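Local coordinates for dipeptidase AC. Metallo peptidase. MEROPS family M19 (Rhodobacter sphaeroides, PDB 3LY0), which probably hydrolyses dipeptides as a zinc-dependent metallodipeptidase, and here holds a phosphinate mimic of L-Ala-D-Ala, at residues 166-178 with 187-199. Sequence-based numbering, arbitrary orientation.
Sequences WSRPTVFGHGVPF and GEGLTEAGRRLVA. With LY0 ((2R)-3-[(R)-[(1R)-1-aminoethyl](hydroxy)phosphoryl]-2-methylpropanoic acid), chain C.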
ATOM      1  N   TRP A 166       7.577  -7.810   2.815  1.00  9.35           N
ATOM      2  CA  TRP A 166       6.454  -7.604   3.704  1.00  9.57           C
ATOM      3  C   TRP A 166       7.084  -7.645   5.108  1.00  9.08           C
ATOM      4  O   TRP A 166       8.307  -7.495   5.233  1.00 10.73           O
ATOM      5  CB  TRP A 166       5.392  -8.691   3.478  1.00 10.44           C
ATOM      6  CG  TRP A 166       4.183  -8.498   4.311  1.00  9.27           C
ATOM      7  CD1 TRP A 166       3.295  -7.452   4.244  1.00 10.44           C
ATOM      8  CD2 TRP A 166       3.718  -9.356   5.357  1.00  9.58           C
ATOM      9  NE1 TRP A 166       2.312  -7.611   5.194  1.00 12.29           N
ATOM     10  CE2 TRP A 166       2.552  -8.763   5.897  1.00 11.35           C
ATOM     11  CE3 TRP A 166       4.180 -10.556   5.908  1.00 12.29           C
ATOM     12  CZ2 TRP A 166       1.835  -9.338   6.946  1.00 13.96           C
ATOM     13  CZ3 TRP A 166       3.462 -11.122   6.966  1.00 12.76           C
ATOM     14  CH2 TRP A 166       2.306 -10.512   7.467  1.00 13.47           C
ATOM     15  N   SER A 167       6.282  -7.839   6.151  1.00 10.12           N
ATOM     16  CA  SER A 167       6.835  -7.924   7.507  1.00  9.16           C
ATOM     17  C   SER A 167       7.306  -9.360   7.781  1.00 12.73           C
ATOM     18  O   SER A 167       6.733 -10.078   8.608  1.00 11.38           O
ATOM     19  CB  SER A 167       5.805  -7.434   8.523  1.00 11.01           C
ATOM     20  OG  SER A 167       5.735  -6.008   8.518  1.00 10.31           O
ATOM     21  N   ARG A 168       8.350  -9.764   7.054  1.00 11.04           N
ATOM     22  CA  ARG A 168       8.789 -11.155   6.996  1.00 12.34           C
ATOM     23  C   ARG A 168      10.077 -11.178   6.179  1.00 11.52           C
ATOM     24  O   ARG A 168      10.196 -10.440   5.209  1.00 11.62           O
ATOM     25  CB  ARG A 168       7.695 -11.983   6.311  1.00 11.87           C
ATOM     26  CG  ARG A 168       8.011 -13.458   6.098  1.00 12.98           C
ATOM     27  CD  ARG A 168       6.801 -14.160   5.482  1.00 13.45           C
ATOM     28  NE  ARG A 168       6.440 -13.551   4.202  1.00 10.82           N
ATOM     29  CZ  ARG A 168       5.205 -13.444   3.732  1.00 12.14           C
ATOM     30  NH1 ARG A 168       4.173 -13.911   4.419  1.00 11.72           N
ATOM     31  NH2 ARG A 168       5.008 -12.861   2.553  1.00 11.35           N
ATOM     32  N   PRO A 169      11.063 -11.997   6.585  1.00 11.28           N
ATOM     33  CA  PRO A 169      12.341 -11.976   5.863  1.00 11.78           C
ATOM     34  C   PRO A 169      12.209 -12.514   4.437  1.00 12.18           C
ATOM     35  O   PRO A 169      11.405 -13.419   4.205  1.00 14.28           O
ATOM     36  CB  PRO A 169      13.227 -12.908   6.704  1.00 12.75           C
ATOM     37  CG  PRO A 169      12.267 -13.807   7.416  1.00 13.66           C
ATOM     38  CD  PRO A 169      11.092 -12.916   7.738  1.00 12.32           C
ATOM     39  N   THR A 170      12.993 -11.966   3.512  1.00 12.91           N
ATOM     40  CA  THR A 170      13.057 -12.484   2.146  1.00 10.45           C
ATOM     41  C   THR A 170      14.524 -12.619   1.746  1.00 12.23           C
ATOM     42  O   THR A 170      15.409 -12.201   2.495  1.00 13.69           O
ATOM     43  CB  THR A 170      12.386 -11.537   1.136  1.00 14.23           C
ATOM     44  OG1 THR A 170      13.204 -10.375   0.947  1.00 16.32           O
ATOM     45  CG2 THR A 170      10.986 -11.135   1.596  1.00 14.44           C
ATOM     46  N   VAL A 171      14.786 -13.187   0.571  1.00 14.42           N
ATOM     47  CA  VAL A 171      16.160 -13.258   0.075  1.00 14.37           C
ATOM     48  C   VAL A 171      16.746 -11.876  -0.216  1.00 11.98           C
ATOM     49  O   VAL A 171      17.933 -11.748  -0.500  1.00 13.36           O
ATOM     50  CB  VAL A 171      16.273 -14.137  -1.194  1.00 13.54           C
ATOM     51  CG1 VAL A 171      15.860 -15.567  -0.887  1.00 15.68           C
ATOM     52  CG2 VAL A 171      15.442 -13.572  -2.342  1.00 13.96           C
ATOM     53  N   PHE A 172      15.914 -10.835  -0.139  1.00 11.35           N
ATOM     54  CA  PHE A 172      16.319  -9.492  -0.558  1.00 10.85           C
ATOM     55  C   PHE A 172      16.595  -8.556   0.613  1.00 11.45           C
ATOM     56  O   PHE A 172      17.205  -7.511   0.438  1.00 12.02           O
ATOM     57  CB  PHE A 172      15.239  -8.869  -1.455  1.00 11.15           C
ATOM     58  CG  PHE A 172      14.960  -9.668  -2.685  1.00 11.22           C
ATOM     59  CD1 PHE A 172      15.917  -9.771  -3.678  1.00 13.34           C
ATOM     60  CD2 PHE A 172      13.758 -10.333  -2.838  1.00 11.27           C
ATOM     61  CE1 PHE A 172      15.684 -10.526  -4.813  1.00 14.30           C
ATOM     62  CE2 PHE A 172      13.518 -11.096  -3.970  1.00 13.39           C
ATOM     63  CZ  PHE A 172      14.477 -11.187  -4.960  1.00 13.58           C
ATOM     64  N   GLY A 173      16.137  -8.935   1.796  1.00 10.48           N
ATOM     65  CA  GLY A 173      16.219  -8.056   2.943  1.00 10.82           C
ATOM     66  C   GLY A 173      15.159  -8.367   3.964  1.00 12.69           C
ATOM     67  O   GLY A 173      14.556  -9.447   3.959  1.00 11.57           O
ATOM     68  N   HIS A 174      14.947  -7.406   4.860  1.00 11.64           N
ATOM     69  CA  HIS A 174      14.179  -7.638   6.069  1.00 11.10           C
ATOM     70  C   HIS A 174      13.113  -6.594   6.322  1.00 10.87           C
ATOM     71  O   HIS A 174      13.358  -5.395   6.192  1.00 11.86           O
ATOM     72  CB  HIS A 174      15.130  -7.725   7.262  1.00 11.63           C
ATOM     73  CG  HIS A 174      16.169  -8.785   7.097  1.00 12.68           C
ATOM     74  ND1 HIS A 174      15.944 -10.097   7.442  1.00 18.69           N
ATOM     75  CD2 HIS A 174      17.411  -8.739   6.561  1.00 15.88           C
ATOM     76  CE1 HIS A 174      17.017 -10.814   7.153  1.00 17.69           C
ATOM     77  NE2 HIS A 174      17.921 -10.014   6.617  1.00 17.73           N
ATOM     78  N   GLY A 175      11.925  -7.077   6.668  1.00 10.38           N
ATOM     79  CA  GLY A 175      10.805  -6.221   7.022  1.00  9.15           C
ATOM     80  C   GLY A 175      10.665  -6.059   8.525  1.00 11.62           C
ATOM     81  O   GLY A 175      11.194  -6.853   9.318  1.00 11.75           O
ATOM     82  N   VAL A 176       9.931  -5.035   8.937  1.00 10.62           N
ATOM     83  CA  VAL A 176       9.749  -4.802  10.359  1.00 10.16           C
ATOM     84  C   VAL A 176       8.749  -5.788  10.922  1.00 11.92           C
ATOM     85  O   VAL A 176       7.766  -6.125  10.274  1.00 11.63           O
ATOM     86  CB  VAL A 176       9.249  -3.359  10.673  1.00 10.33           C
ATOM     87  CG1 VAL A 176      10.266  -2.324  10.242  1.00 11.53           C
ATOM     88  CG2 VAL A 176       7.857  -3.090  10.066  1.00 10.90           C
ATOM     89  N   PRO A 177       8.985  -6.263  12.147  1.00 12.43           N
ATOM     90  CA  PRO A 177       7.898  -6.949  12.837  1.00 11.94           C
ATOM     91  C   PRO A 177       6.857  -5.922  13.247  1.00 12.30           C
ATOM     92  O   PRO A 177       7.192  -4.735  13.363  1.00 14.79           O
ATOM     93  CB  PRO A 177       8.586  -7.504  14.087  1.00 13.80           C
ATOM     94  CG  PRO A 177       9.699  -6.524  14.343  1.00 17.44           C
ATOM     95  CD  PRO A 177      10.197  -6.146  12.979  1.00 15.87           C
ATOM     96  N   PHE A 178       5.620  -6.351  13.455  1.00 11.29           N
ATOM     97  CA  PHE A 178       4.593  -5.453  13.974  1.00 12.61           C
ATOM     98  C   PHE A 178       4.796  -5.271  15.465  1.00 12.51           C
ATOM     99  O   PHE A 178       4.682  -6.228  16.232  1.00 14.65           O
ATOM    100  CB  PHE A 178       3.205  -6.017  13.706  1.00 14.31           C
ATOM    101  CG  PHE A 178       2.892  -6.153  12.257  1.00 13.32           C
ATOM    102  CD1 PHE A 178       2.532  -5.039  11.509  1.00 15.53           C
ATOM    103  CD2 PHE A 178       2.978  -7.385  11.628  1.00 15.30           C
ATOM    104  CE1 PHE A 178       2.254  -5.155  10.163  1.00 12.83           C
ATOM    105  CE2 PHE A 178       2.696  -7.508  10.283  1.00 15.42           C
ATOM    106  CZ  PHE A 178       2.335  -6.391   9.546  1.00 15.23           C
ATOM    107  N   GLY A 187      16.217  -4.554  12.295  1.00 13.14           N
ATOM    108  CA  GLY A 187      17.095  -5.597  11.785  1.00 14.47           C
ATOM    109  C   GLY A 187      18.059  -5.193  10.685  1.00 13.73           C
ATOM    110  O   GLY A 187      18.347  -4.009  10.479  1.00 15.21           O
ATOM    111  N   GLU A 188      18.554  -6.195   9.963  1.00 15.10           N
ATOM    112  CA  GLU A 188      19.584  -5.982   8.958  1.00 16.02           C
ATOM    113  C   GLU A 188      19.050  -5.338   7.686  1.00 14.12           C
ATOM    114  O   GLU A 188      17.850  -5.389   7.402  1.00 14.17           O
ATOM    115  CB  GLU A 188      20.256  -7.308   8.600  1.00 16.43           C
ATOM    116  CG  GLU A 188      20.957  -7.987   9.762  1.00 21.53           C
ATOM    117  CD  GLU A 188      21.548  -9.334   9.383  1.00 30.40           C
ATOM    118  OE1 GLU A 188      22.172  -9.973  10.257  1.00 39.31           O
ATOM    119  OE2 GLU A 188      21.391  -9.758   8.213  1.00 34.19           O
ATOM    120  N   GLY A 189      19.949  -4.733   6.920  1.00 14.99           N
ATOM    121  CA  GLY A 189      19.580  -4.103   5.670  1.00 13.90           C
ATOM    122  C   GLY A 189      19.439  -5.070   4.509  1.00 13.35           C
ATOM    123  O   GLY A 189      19.263  -6.276   4.705  1.00 13.43           O
ATOM    124  N   LEU A 190      19.501  -4.525   3.302  1.00 13.46           N
ATOM    125  CA  LEU A 190      19.356  -5.320   2.094  1.00 12.38           C
ATOM    126  C   LEU A 190      20.493  -6.314   1.962  1.00 13.40           C
ATOM    127  O   LEU A 190      21.630  -6.047   2.372  1.00 15.67           O
ATOM    128  CB  LEU A 190      19.347  -4.435   0.852  1.00 14.85           C
ATOM    129  CG  LEU A 190      18.197  -3.435   0.750  1.00 12.98           C
ATOM    130  CD1 LEU A 190      18.269  -2.707  -0.571  1.00 16.66           C
ATOM    131  CD2 LEU A 190      16.849  -4.142   0.932  1.00 15.18           C
ATOM    132  N   THR A 191      20.172  -7.468   1.388  1.00 12.01           N
ATOM    133  CA  THR A 191      21.177  -8.442   0.988  1.00 12.08           C
ATOM    134  C   THR A 191      21.763  -8.022  -0.356  1.00 14.22           C
ATOM    135  O   THR A 191      21.303  -7.063  -0.979  1.00 14.16           O
ATOM    136  CB  THR A 191      20.548  -9.819   0.806  1.00 12.38           C
ATOM    137  OG1 THR A 191      19.611  -9.749  -0.280  1.00 12.51           O
ATOM    138  CG2 THR A 191      19.835 -10.282   2.068  1.00 14.32           C
ATOM    139  N   GLU A 192      22.776  -8.747  -0.828  1.00 13.51           N
ATOM    140  CA  GLU A 192      23.348  -8.437  -2.119  1.00 16.14           C
ATOM    141  C   GLU A 192      22.261  -8.562  -3.196  1.00 13.53           C
ATOM    142  O   GLU A 192      22.173  -7.734  -4.106  1.00 14.44           O
ATOM    143  CB  GLU A 192      24.545  -9.352  -2.406  1.00 18.98           C
ATOM    144  CG  GLU A 192      25.416  -8.876  -3.564  1.00 23.19           C
ATOM    145  CD  GLU A 192      24.961  -9.424  -4.902  1.00 26.10           C
ATOM    146  OE1 GLU A 192      24.264 -10.464  -4.908  1.00 25.36           O
ATOM    147  OE2 GLU A 192      25.310  -8.824  -5.944  1.00 29.66           O
ATOM    148  N   ALA A 193      21.426  -9.589  -3.065  1.00 14.02           N
ATOM    149  CA  ALA A 193      20.311  -9.776  -3.994  1.00 14.08           C
ATOM    150  C   ALA A 193      19.347  -8.588  -3.952  1.00 11.77           C
ATOM    151  O   ALA A 193      18.849  -8.153  -4.993  1.00 11.72           O
ATOM    152  CB  ALA A 193      19.578 -11.070  -3.693  1.00 14.17           C
ATOM    153  N   GLY A 194      19.093  -8.071  -2.752  1.00 12.93           N
ATOM    154  CA  GLY A 194      18.256  -6.892  -2.593  1.00 13.44           C
ATOM    155  C   GLY A 194      18.837  -5.669  -3.281  1.00 12.66           C
ATOM    156  O   GLY A 194      18.119  -4.871  -3.883  1.00 13.21           O
ATOM    157  N   ARG A 195      20.155  -5.510  -3.200  1.00 13.61           N
ATOM    158  CA  ARG A 195      20.811  -4.412  -3.887  1.00 13.97           C
ATOM    159  C   ARG A 195      20.661  -4.575  -5.400  1.00 13.21           C
ATOM    160  O   ARG A 195      20.362  -3.614  -6.105  1.00 14.60           O
ATOM    161  CB  ARG A 195      22.285  -4.313  -3.461  1.00 16.85           C
ATOM    162  CG  ARG A 195      22.436  -4.004  -1.977  1.00 18.67           C
ATOM    163  CD  ARG A 195      23.849  -3.575  -1.591  1.00 24.47           C
ATOM    164  NE  ARG A 195      24.808  -4.678  -1.607  1.00 29.22           N
ATOM    165  CZ  ARG A 195      24.993  -5.535  -0.604  1.00 26.08           C
ATOM    166  NH1 ARG A 195      24.277  -5.434   0.510  1.00 25.69           N
ATOM    167  NH2 ARG A 195      25.898  -6.503  -0.715  1.00 27.85           N
ATOM    168  N   ARG A 196      20.847  -5.796  -5.902  1.00 13.82           N
ATOM    169  CA  ARG A 196      20.610  -6.049  -7.320  1.00 14.77           C
ATOM    170  C   ARG A 196      19.153  -5.809  -7.720  1.00 12.37           C
ATOM    171  O   ARG A 196      18.878  -5.301  -8.809  1.00 13.12           O
ATOM    172  CB  ARG A 196      21.067  -7.454  -7.718  1.00 14.85           C
ATOM    173  CG  ARG A 196      22.586  -7.604  -7.753  1.00 17.36           C
ATOM    174  CD  ARG A 196      23.016  -8.976  -8.271  1.00 20.46           C
ATOM    175  NE  ARG A 196      22.733 -10.046  -7.321  1.00 20.05           N
ATOM    176  CZ  ARG A 196      21.744 -10.922  -7.463  1.00 19.04           C
ATOM    177  NH1 ARG A 196      20.941 -10.850  -8.516  1.00 19.77           N
ATOM    178  NH2 ARG A 196      21.554 -11.866  -6.554  1.00 17.12           N
ATOM    179  N   LEU A 197      18.232  -6.178  -6.835  1.00 12.95           N
ATOM    180  CA  LEU A 197      16.806  -5.935  -7.067  1.00 11.65           C
ATOM    181  C   LEU A 197      16.482  -4.445  -7.219  1.00 11.68           C
ATOM    182  O   LEU A 197      15.719  -4.056  -8.104  1.00 11.28           O
ATOM    183  CB  LEU A 197      15.969  -6.560  -5.951  1.00  9.63           C
ATOM    184  CG  LEU A 197      14.459  -6.344  -6.054  1.00 10.01           C
ATOM    185  CD1 LEU A 197      13.871  -7.101  -7.243  1.00 12.94           C
ATOM    186  CD2 LEU A 197      13.804  -6.789  -4.775  1.00 11.42           C
ATOM    187  N   VAL A 198      17.068  -3.609  -6.365  1.00 12.12           N
ATOM    188  CA  VAL A 198      16.884  -2.168  -6.498  1.00 12.38           C
ATOM    189  C   VAL A 198      17.368  -1.682  -7.860  1.00 12.21           C
ATOM    190  O   VAL A 198      16.675  -0.951  -8.553  1.00 12.57           O
ATOM    191  CB  VAL A 198      17.614  -1.394  -5.369  1.00 13.65           C
ATOM    192  CG1 VAL A 198      17.635   0.105  -5.658  1.00 12.78           C
ATOM    193  CG2 VAL A 198      16.963  -1.680  -4.030  1.00 14.98           C
ATOM    194  N   ALA A 199      18.568  -2.109  -8.244  1.00 12.70           N
ATOM    195  CA  ALA A 199      19.142  -1.682  -9.509  1.00 15.70           C
ATOM    196  C   ALA A 199      18.277  -2.108 -10.697  1.00 11.40           C
ATOM    197  O   ALA A 199      18.072  -1.336 -11.628  1.00 13.33           O
ATOM    198  CB  ALA A 199      20.561  -2.223  -9.654  1.00 15.63           C
TER
HETATM  199  P   LY0 C 363      -1.021  -5.400   4.973  1.00 12.30           P
HETATM  200  C1  LY0 C 363      -1.594  -8.090   5.456  1.00 16.69           C
HETATM  201  N1  LY0 C 363      -1.368  -7.304   3.116  1.00 11.58           N
HETATM  202  C2  LY0 C 363      -1.801  -6.969   4.461  1.00 13.43           C
HETATM  203  C4  LY0 C 363      -1.842  -4.742   6.479  1.00 13.75           C
HETATM  204  C5  LY0 C 363      -0.916  -4.317   7.583  1.00 13.92           C
HETATM  205  C6  LY0 C 363       0.223  -3.462   7.098  1.00 12.37           C
HETATM  206  C7  LY0 C 363      -1.610  -3.795   8.815  1.00 16.28           C
HETATM  207  O31 LY0 C 363      -1.171  -4.471   3.791  1.00 12.01           O
HETATM  208  O32 LY0 C 363       0.505  -5.649   5.216  1.00 11.45           O
HETATM  209  O61 LY0 C 363       1.280  -3.246   7.920  1.00 12.92           O
HETATM  210  O62 LY0 C 363       0.233  -2.979   5.953  1.00 11.69           O
HETATM  211  O   HOH W   1      16.221  -4.865   5.150  1.00 12.78           O
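Phe172 at the tip of an active-site loop packs on the first two turns of helix 192-204, a loop-to-helix contact on the TIM-barrel scaffold of this M19 peptidase. The loop, which follows strand 159-163, doubles back through a type I turn from Thr170 to Gly173, and the N-cap residue Thr191 meets that turn. Thr191 OG1 gives its proton to Val171 O at 2.6 Å and accepts from Gly194 N at 3.0 Å, so one hydroxyl ties the turn to the cap. With chi1 at 64°, OG1 sits in the cleft flanked by its own N and carbonyl carbon, turned to reach both partners. A valine here would probably leave Val171 O and Gly194 N without this shared mate, weakening both the cap and the loop's attachment. Thr191 N adds a bond to Phe172 O at 3.1 Å, arriving from above the carbonyl plane. The Phe172 ring has Val171 CG2 over one face and Leu197 CD2 over the other, a CH-pi contact 3.9 Å from the centroid. At the loop's root, Trp166 NE1 donates to O32 of the phosphinate at 2.7 Å. Farther along, one water accepts from His174 N and lies 2.8 Å from Glu188 O.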